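Local structure of MATE family efflux transporter (Vibrio cholerae, 6IDR) at residues Gln244-Leu249 with Ile385-Leu390; Ala392-Cys397 with Val416-Ala421. The protein probably exports drugs and other toxic compounds across the membrane, as an efflux transporter of the MATE family. All blocks are in the same frame, centred on the assembly; numbering follows the deposited sequence.

Contact 1 (Gln244-Leu249 with Ile385-Leu390); sequences QLLPPL and ISALRL. With OLC ((2R)-2,3-dihydroxypropyl (9Z)-octadec-9-enoate), chain E.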
ATOM      1  N   GLN A 244       0.222   8.749   3.702  1.00 29.36           N
ATOM      2  CA  GLN A 244       0.936   8.323   2.502  1.00 37.44           C
ATOM      3  C   GLN A 244       2.121   9.245   2.203  1.00 39.01           C
ATOM      4  O   GLN A 244       3.104   8.829   1.590  1.00 38.47           O
ATOM      5  CB  GLN A 244      -0.014   8.287   1.302  1.00 38.29           C
ATOM      6  CG  GLN A 244      -1.313   7.525   1.540  1.00 35.28           C
ATOM      7  CD  GLN A 244      -1.167   6.028   1.357  1.00 39.77           C
ATOM      8  OE1 GLN A 244      -0.601   5.563   0.367  1.00 36.15           O
ATOM      9  NE2 GLN A 244      -1.682   5.263   2.312  1.00 51.70           N
ATOM     10  N   LEU A 245       2.015  10.497   2.644  1.00 38.77           N
ATOM     11  CA  LEU A 245       3.032  11.514   2.384  1.00 39.76           C
ATOM     12  C   LEU A 245       4.197  11.448   3.365  1.00 41.07           C
ATOM     13  O   LEU A 245       5.266  12.004   3.112  1.00 45.58           O
ATOM     14  CB  LEU A 245       2.402  12.909   2.437  1.00 41.18           C
ATOM     15  CG  LEU A 245       2.178  13.649   1.118  1.00 41.06           C
ATOM     16  CD1 LEU A 245       1.495  12.750   0.104  1.00 43.55           C
ATOM     17  CD2 LEU A 245       1.358  14.909   1.352  1.00 44.48           C
ATOM     18  N   LEU A 246       3.984  10.768   4.486  1.00 36.48           N
ATOM     19  CA  LEU A 246       4.974  10.726   5.557  1.00 39.15           C
ATOM     20  C   LEU A 246       6.239   9.921   5.210  1.00 41.94           C
ATOM     21  O   LEU A 246       7.343  10.384   5.496  1.00 40.63           O
ATOM     22  CB  LEU A 246       4.334  10.185   6.842  1.00 35.05           C
ATOM     23  CG  LEU A 246       3.249  11.081   7.452  1.00 38.80           C
ATOM     24  CD1 LEU A 246       2.659  10.464   8.714  1.00 36.60           C
ATOM     25  CD2 LEU A 246       3.801  12.469   7.742  1.00 39.25           C
ATOM     26  N   PRO A 247       6.100   8.723   4.603  1.00 42.83           N
ATOM     27  CA  PRO A 247       7.354   8.034   4.261  1.00 36.17           C
ATOM     28  C   PRO A 247       8.248   8.754   3.234  1.00 44.43           C
ATOM     29  O   PRO A 247       9.459   8.781   3.455  1.00 46.37           O
ATOM     30  CB  PRO A 247       6.875   6.687   3.704  1.00 34.03           C
ATOM     31  CG  PRO A 247       5.548   6.477   4.323  1.00 40.28           C
ATOM     32  CD  PRO A 247       4.932   7.840   4.421  1.00 36.89           C
ATOM     33  N   PRO A 248       7.688   9.312   2.139  1.00 46.71           N
ATOM     34  CA  PRO A 248       8.624  10.007   1.247  1.00 44.97           C
ATOM     35  C   PRO A 248       9.200  11.274   1.868  1.00 42.44           C
ATOM     36  O   PRO A 248      10.339  11.634   1.573  1.00 45.60           O
ATOM     37  CB  PRO A 248       7.763  10.346   0.025  1.00 42.95           C
ATOM     38  CG  PRO A 248       6.373  10.362   0.533  1.00 35.97           C
ATOM     39  CD  PRO A 248       6.325   9.290   1.576  1.00 39.96           C
ATOM     40  N   LEU A 249       8.423  11.937   2.717  1.00 38.16           N
ATOM     41  CA  LEU A 249       8.882  13.154   3.372  1.00 39.75           C
ATOM     42  C   LEU A 249       9.870  12.801   4.482  1.00 43.99           C
ATOM     43  O   LEU A 249      10.640  13.645   4.938  1.00 51.90           O
ATOM     44  CB  LEU A 249       7.697  13.950   3.923  1.00 38.91           C
ATOM     45  CG  LEU A 249       7.753  15.471   3.758  1.00 44.91           C
ATOM     46  CD1 LEU A 249       6.360  16.073   3.858  1.00 56.14           C
ATOM     47  CD2 LEU A 249       8.676  16.094   4.792  1.00 43.49           C
ATOM     48  N   ILE A 385      -0.208   7.504  14.815  1.00 26.53           N
ATOM     49  CA  ILE A 385       0.699   6.363  14.889  1.00 24.68           C
ATOM     50  C   ILE A 385       1.749   6.417  13.782  1.00 27.26           C
ATOM     51  O   ILE A 385       2.933   6.182  14.027  1.00 30.14           O
ATOM     52  CB  ILE A 385      -0.070   5.029  14.799  1.00 23.33           C
ATOM     53  CG1 ILE A 385      -1.065   4.908  15.955  1.00 28.02           C
ATOM     54  CG2 ILE A 385       0.891   3.849  14.813  1.00 21.78           C
ATOM     55  CD1 ILE A 385      -1.998   3.723  15.838  1.00 26.17           C
ATOM     56  N   SER A 386       1.312   6.738  12.568  1.00 28.19           N
ATOM     57  CA  SER A 386       2.213   6.824  11.423  1.00 24.12           C
ATOM     58  C   SER A 386       3.220   7.961  11.586  1.00 32.28           C
ATOM     59  O   SER A 386       4.393   7.818  11.240  1.00 25.23           O
ATOM     60  CB  SER A 386       1.418   7.011  10.130  1.00 28.09           C
ATOM     61  OG  SER A 386       0.567   5.901   9.888  1.00 35.33           O
ATOM     62  N   ALA A 387       2.754   9.087  12.116  1.00 30.24           N
ATOM     63  CA  ALA A 387       3.610  10.245  12.344  1.00 29.66           C
ATOM     64  C   ALA A 387       4.599   9.988  13.477  1.00 31.04           C
ATOM     65  O   ALA A 387       5.756  10.400  13.407  1.00 27.28           O
ATOM     66  CB  ALA A 387       2.766  11.472  12.646  1.00 25.12           C
ATOM     67  N   LEU A 388       4.131   9.312  14.523  1.00 30.43           N
ATOM     68  CA  LEU A 388       4.986   8.968  15.654  1.00 29.41           C
ATOM     69  C   LEU A 388       6.058   7.967  15.242  1.00 26.43           C
ATOM     70  O   LEU A 388       7.188   8.020  15.726  1.00 29.27           O
ATOM     71  CB  LEU A 388       4.160   8.395  16.808  1.00 25.42           C
ATOM     72  CG  LEU A 388       3.338   9.372  17.651  1.00 28.26           C
ATOM     73  CD1 LEU A 388       2.630   8.632  18.775  1.00 22.35           C
ATOM     74  CD2 LEU A 388       4.226  10.473  18.206  1.00 28.68           C
ATOM     75  N   ARG A 389       5.696   7.058  14.344  1.00 22.85           N
ATOM     76  CA  ARG A 389       6.610   6.014  13.902  1.00 25.68           C
ATOM     77  C   ARG A 389       7.845   6.595  13.225  1.00 29.97           C
ATOM     78  O   ARG A 389       8.970   6.207  13.535  1.00 31.59           O
ATOM     79  CB  ARG A 389       5.897   5.046  12.951  1.00 31.60           C
ATOM     80  CG  ARG A 389       6.718   3.814  12.589  1.00 28.45           C
ATOM     81  CD  ARG A 389       7.388   3.953  11.233  1.00 28.19           C
ATOM     82  NE  ARG A 389       8.628   3.188  11.153  1.00 38.24           N
ATOM     83  CZ  ARG A 389       9.262   2.914  10.018  1.00 34.56           C
ATOM     84  NH1 ARG A 389       8.764   3.334   8.864  1.00 32.91           N
ATOM     85  NH2 ARG A 389      10.387   2.214  10.034  1.00 33.96           N
ATOM     86  N   LEU A 390       7.630   7.536  12.312  1.00 28.74           N
ATOM     87  CA  LEU A 390       8.705   8.054  11.475  1.00 32.47           C
ATOM     88  C   LEU A 390       9.465   9.222  12.099  1.00 35.95           C
ATOM     89  O   LEU A 390      10.690   9.289  12.005  1.00 36.89           O
ATOM     90  CB  LEU A 390       8.144   8.479  10.116  1.00 37.21           C
ATOM     91  CG  LEU A 390       7.757   7.338   9.173  1.00 37.98           C
ATOM     92  CD1 LEU A 390       6.992   7.872   7.976  1.00 39.49           C
ATOM     93  CD2 LEU A 390       9.001   6.592   8.720  1.00 33.45           C
TER
HETATM   94  C18 OLC E 504      11.744   6.508   5.764  1.00 32.99           C
HETATM   95  C17 OLC E 504      11.173   5.223   5.204  1.00 35.96           C
HETATM   96  C11 OLC E 504      15.362   0.252   5.425  1.00 43.10           C
HETATM   97  C16 OLC E 504      10.942   4.238   6.330  1.00 44.33           C
HETATM   98  C12 OLC E 504      14.055   0.827   5.925  1.00 40.59           C
HETATM   99  C15 OLC E 504      11.544   2.900   5.955  1.00 41.54           C
HETATM  100  C13 OLC E 504      13.587   1.903   4.972  1.00 41.06           C
HETATM  101  C14 OLC E 504      13.033   3.072   5.754  1.00 41.07           C

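Contact 2 (Ala392-Cys397 with Val416-Ala421); sequences AFYLPC and VGNIIA. With OLC ((2R)-2,3-dihydroxypropyl (9Z)-octadec-9-enoate), chain E.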
ATOM      1  N   ALA A 392       9.085  10.537  15.457  1.00 31.58           N
ATOM      2  CA  ALA A 392       9.328  10.519  16.895  1.00 29.69           C
ATOM      3  C   ALA A 392      10.240   9.368  17.297  1.00 32.56           C
ATOM      4  O   ALA A 392      10.933   9.439  18.314  1.00 34.32           O
ATOM      5  CB  ALA A 392       8.010  10.436  17.653  1.00 21.81           C
ATOM      6  N   PHE A 393      10.237   8.309  16.497  1.00 30.63           N
ATOM      7  CA  PHE A 393      10.948   7.089  16.856  1.00 30.48           C
ATOM      8  C   PHE A 393      12.020   6.706  15.834  1.00 37.68           C
ATOM      9  O   PHE A 393      13.191   6.569  16.183  1.00 40.05           O
ATOM     10  CB  PHE A 393       9.954   5.937  17.029  1.00 26.26           C
ATOM     11  CG  PHE A 393       8.893   6.198  18.067  1.00 27.44           C
ATOM     12  CD1 PHE A 393       9.186   6.908  19.220  1.00 32.81           C
ATOM     13  CD2 PHE A 393       7.599   5.735  17.886  1.00 27.91           C
ATOM     14  CE1 PHE A 393       8.209   7.151  20.173  1.00 31.81           C
ATOM     15  CE2 PHE A 393       6.619   5.973  18.834  1.00 23.12           C
ATOM     16  CZ  PHE A 393       6.926   6.682  19.979  1.00 22.52           C
ATOM     17  N   TYR A 394      11.623   6.540  14.574  1.00 34.61           N
ATOM     18  CA  TYR A 394      12.523   5.998  13.554  1.00 34.26           C
ATOM     19  C   TYR A 394      13.713   6.907  13.243  1.00 36.41           C
ATOM     20  O   TYR A 394      14.858   6.550  13.521  1.00 37.78           O
ATOM     21  CB  TYR A 394      11.749   5.708  12.266  1.00 32.60           C
ATOM     22  CG  TYR A 394      12.507   4.842  11.285  1.00 31.50           C
ATOM     23  CD1 TYR A 394      13.051   3.627  11.682  1.00 27.56           C
ATOM     24  CD2 TYR A 394      12.666   5.231   9.963  1.00 29.94           C
ATOM     25  CE1 TYR A 394      13.742   2.829  10.794  1.00 28.81           C
ATOM     26  CE2 TYR A 394      13.353   4.437   9.065  1.00 33.48           C
ATOM     27  CZ  TYR A 394      13.890   3.239   9.486  1.00 33.32           C
ATOM     28  OH  TYR A 394      14.579   2.445   8.599  1.00 35.42           O
ATOM     29  N   LEU A 395      13.442   8.071  12.658  1.00 34.12           N
ATOM     30  CA  LEU A 395      14.502   9.017  12.300  1.00 33.63           C
ATOM     31  C   LEU A 395      15.390   9.436  13.486  1.00 33.34           C
ATOM     32  O   LEU A 395      16.609   9.512  13.331  1.00 31.76           O
ATOM     33  CB  LEU A 395      13.904  10.263  11.631  1.00 35.80           C
ATOM     34  CG  LEU A 395      13.291  10.084  10.238  1.00 38.13           C
ATOM     35  CD1 LEU A 395      12.874  11.427   9.652  1.00 35.63           C
ATOM     36  CD2 LEU A 395      14.249   9.365   9.305  1.00 35.92           C
ATOM     37  N   PRO A 396      14.798   9.714  14.667  1.00 35.58           N
ATOM     38  CA  PRO A 396      15.687  10.050  15.788  1.00 36.31           C
ATOM     39  C   PRO A 396      16.623   8.912  16.197  1.00 34.61           C
ATOM     40  O   PRO A 396      17.766   9.170  16.578  1.00 32.83           O
ATOM     41  CB  PRO A 396      14.709  10.373  16.922  1.00 28.41           C
ATOM     42  CG  PRO A 396      13.475  10.817  16.234  1.00 26.58           C
ATOM     43  CD  PRO A 396      13.383   9.957  15.012  1.00 29.58           C
ATOM     44  N   CYS A 397      16.147   7.674  16.119  1.00 31.42           N
ATOM     45  CA  CYS A 397      16.968   6.523  16.480  1.00 30.77           C
ATOM     46  C   CYS A 397      18.023   6.231  15.416  1.00 37.20           C
ATOM     47  O   CYS A 397      19.127   5.792  15.735  1.00 35.82           O
ATOM     48  CB  CYS A 397      16.095   5.289  16.707  1.00 28.75           C
ATOM     49  SG  CYS A 397      15.188   5.296  18.271  1.00 42.40           S
ATOM     50  N   VAL A 416      15.876  -0.489  17.176  1.00 28.86           N
ATOM     51  CA  VAL A 416      15.279   0.106  18.367  1.00 34.93           C
ATOM     52  C   VAL A 416      14.055   0.945  18.016  1.00 35.55           C
ATOM     53  O   VAL A 416      13.042   0.905  18.715  1.00 33.65           O
ATOM     54  CB  VAL A 416      16.301   0.981  19.124  1.00 39.87           C
ATOM     55  CG1 VAL A 416      15.657   1.629  20.343  1.00 30.13           C
ATOM     56  CG2 VAL A 416      17.508   0.151  19.532  1.00 29.92           C
ATOM     57  N   GLY A 417      14.152   1.695  16.922  1.00 32.02           N
ATOM     58  CA  GLY A 417      13.066   2.548  16.476  1.00 26.49           C
ATOM     59  C   GLY A 417      11.798   1.785  16.142  1.00 30.44           C
ATOM     60  O   GLY A 417      10.693   2.271  16.381  1.00 32.67           O
ATOM     61  N   ASN A 418      11.955   0.587  15.586  1.00 27.00           N
ATOM     62  CA  ASN A 418      10.809  -0.237  15.219  1.00 29.80           C
ATOM     63  C   ASN A 418      10.131  -0.867  16.433  1.00 28.19           C
ATOM     64  O   ASN A 418       8.906  -0.971  16.482  1.00 30.23           O
ATOM     65  CB  ASN A 418      11.231  -1.328  14.232  1.00 23.42           C
ATOM     66  CG  ASN A 418      11.588  -0.774  12.866  1.00 25.61           C
ATOM     67  OD1 ASN A 418      11.113   0.292  12.473  1.00 32.07           O
ATOM     68  ND2 ASN A 418      12.423  -1.499  12.131  1.00 29.13           N
ATOM     69  N   ILE A 419      10.932  -1.285  17.410  1.00 28.96           N
ATOM     70  CA  ILE A 419      10.405  -1.899  18.626  1.00 30.85           C
ATOM     71  C   ILE A 419       9.561  -0.902  19.415  1.00 28.81           C
ATOM     72  O   ILE A 419       8.504  -1.247  19.943  1.00 29.21           O
ATOM     73  CB  ILE A 419      11.537  -2.436  19.526  1.00 32.54           C
ATOM     74  CG1 ILE A 419      12.428  -3.400  18.740  1.00 31.40           C
ATOM     75  CG2 ILE A 419      10.967  -3.127  20.757  1.00 18.01           C
ATOM     76  CD1 ILE A 419      11.699  -4.619  18.221  1.00 27.78           C
ATOM     77  N   ILE A 420      10.034   0.339  19.485  1.00 28.26           N
ATOM     78  CA  ILE A 420       9.310   1.403  20.172  1.00 27.51           C
ATOM     79  C   ILE A 420       8.027   1.766  19.429  1.00 29.76           C
ATOM     80  O   ILE A 420       6.973   1.941  20.041  1.00 29.04           O
ATOM     81  CB  ILE A 420      10.182   2.665  20.329  1.00 25.31           C
ATOM     82  CG1 ILE A 420      11.448   2.339  21.126  1.00 24.85           C
ATOM     83  CG2 ILE A 420       9.404   3.774  21.016  1.00 26.60           C
ATOM     84  CD1 ILE A 420      12.382   3.516  21.301  1.00 27.74           C
ATOM     85  N   ALA A 421       8.124   1.871  18.107  1.00 28.19           N
ATOM     86  CA  ALA A 421       6.985   2.248  17.276  1.00 25.72           C
ATOM     87  C   ALA A 421       5.853   1.230  17.373  1.00 28.77           C
ATOM     88  O   ALA A 421       4.682   1.599  17.468  1.00 25.94           O
ATOM     89  CB  ALA A 421       7.421   2.411  15.834  1.00 25.24           C
TER
HETATM   90  C18 OLC E 504      11.744   6.508   5.764  1.00 32.99           C
HETATM   91  C17 OLC E 504      11.173   5.223   5.204  1.00 35.96           C
HETATM   92  C11 OLC E 504      15.362   0.252   5.425  1.00 43.10           C
HETATM   93  C16 OLC E 504      10.942   4.238   6.330  1.00 44.33           C
HETATM   94  C12 OLC E 504      14.055   0.827   5.925  1.00 40.59           C
HETATM   95  C15 OLC E 504      11.544   2.900   5.955  1.00 41.54           C
HETATM   96  C13 OLC E 504      13.587   1.903   4.972  1.00 41.06           C
HETATM   97  C14 OLC E 504      13.033   3.072   5.754  1.00 41.07           C

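Contact 1 (Gln244-Leu249 with Ile385-Leu390)
L246 and L390 carry the packing of two transmembrane helices in the MATE fold, whose short segments run almost parallel (10° between N-to-C directions) with their axes 9.8 Å apart. The contact is wholly apolar and uses the L246 side chain in two ways. L246 CD1 lies against the backbone of the facing helix, 3.7 Å from the N of A387, and also meets S386 CB at 3.9 Å. One turn further along helix 379-434, L390 reaches L246: its CD1 sits 3.5 Å from L246 C. L390 extends this far because CG stands anti to its carbonyl carbon (chi1 -73°) and chi2 is extended. L390 CD1 also reaches the P247 ring, 4.1 Å from P247 CD, and the two side chains cross at about a right angle. P247 and P248 leave gaps in the ladder of main-chain bonds, kinking helix 226-259 where L390 leans on it. The other L390 branch turns to a monoolein chain: L390 CD2 is 3.9 Å from OLC C16. R389 NH1 lies 3.5 Å from OLC C16. S386 OG bonds back to A382 O within its own helix. Helix 360-375 packs beside helix 379-434, with V370 touching S386 and both L363 and C366 touching R389, while F391 also rests on L246.

Contact 2 (Ala392-Cys397 with Val416-Ala421)
F393 and I420 pack between the two arms of a helical hairpin formed within residues 379-434, whose short segments run antiparallel (168°) with axes only 7.9 Å apart. I420 CG2 makes a CH-pi contact over one face of the F393 ring, 3.6 Å from its centroid and close to the ring normal. The opposite face meets A392 CB, nearer the rim. F393 CD2 also approaches the A421 backbone, 3.6 Å from A421 CA. Next to this aromatic contact, G417 lets the arms close in: its CA is 4.6 Å from the CA of Y394, and a side chain here would press on the Y394 backbone, F393 O and C397 CB. C397 SG packs 3.9 Å from G417 CA. C397 SG also brushes V416 CG1 at 4.2 Å. Y394 turns its ring to the other flank, CG anti to the backbone N (chi1 -166°), where it runs alongside N418; ring and amide planes differ by 10°, and Y394 CD1 lies 3.9 Å from N418 OD1. Outside this layer, R389 makes a cation-pi contact with Y394 and gives a hydrogen bond from NH2 to N418 OD1, while N418 ND2 bonds to S359 OG. Two hydrogen-bonding partners thus fix the rotation of the buried amide beside the tyrosine. At the far end of that ring, Y394 OH lies 3.2 Å from OLC C12.

Overall arrangement
Helix 379-434 serves both contacts, and its main chain carries one directly into the other: R389 O and L390 O probably accept hydrogen bonds from the N atoms of Y394 and L395. Contact 1 is a surface contact that ties this helix to helix 226-259 through leucine and proline groups, burying 179 Å². Contact 2, partly buried and farther from the centre of the chain, joins the two antiparallel arms within 379-434; its glycine permits closer axes, and 315 Å² is covered by aromatic, sulfur and aliphatic groups beside a buried amide. R389, which does not touch 244-249, packs its CG on A421 CB, and one monoolein molecule touches both contacts.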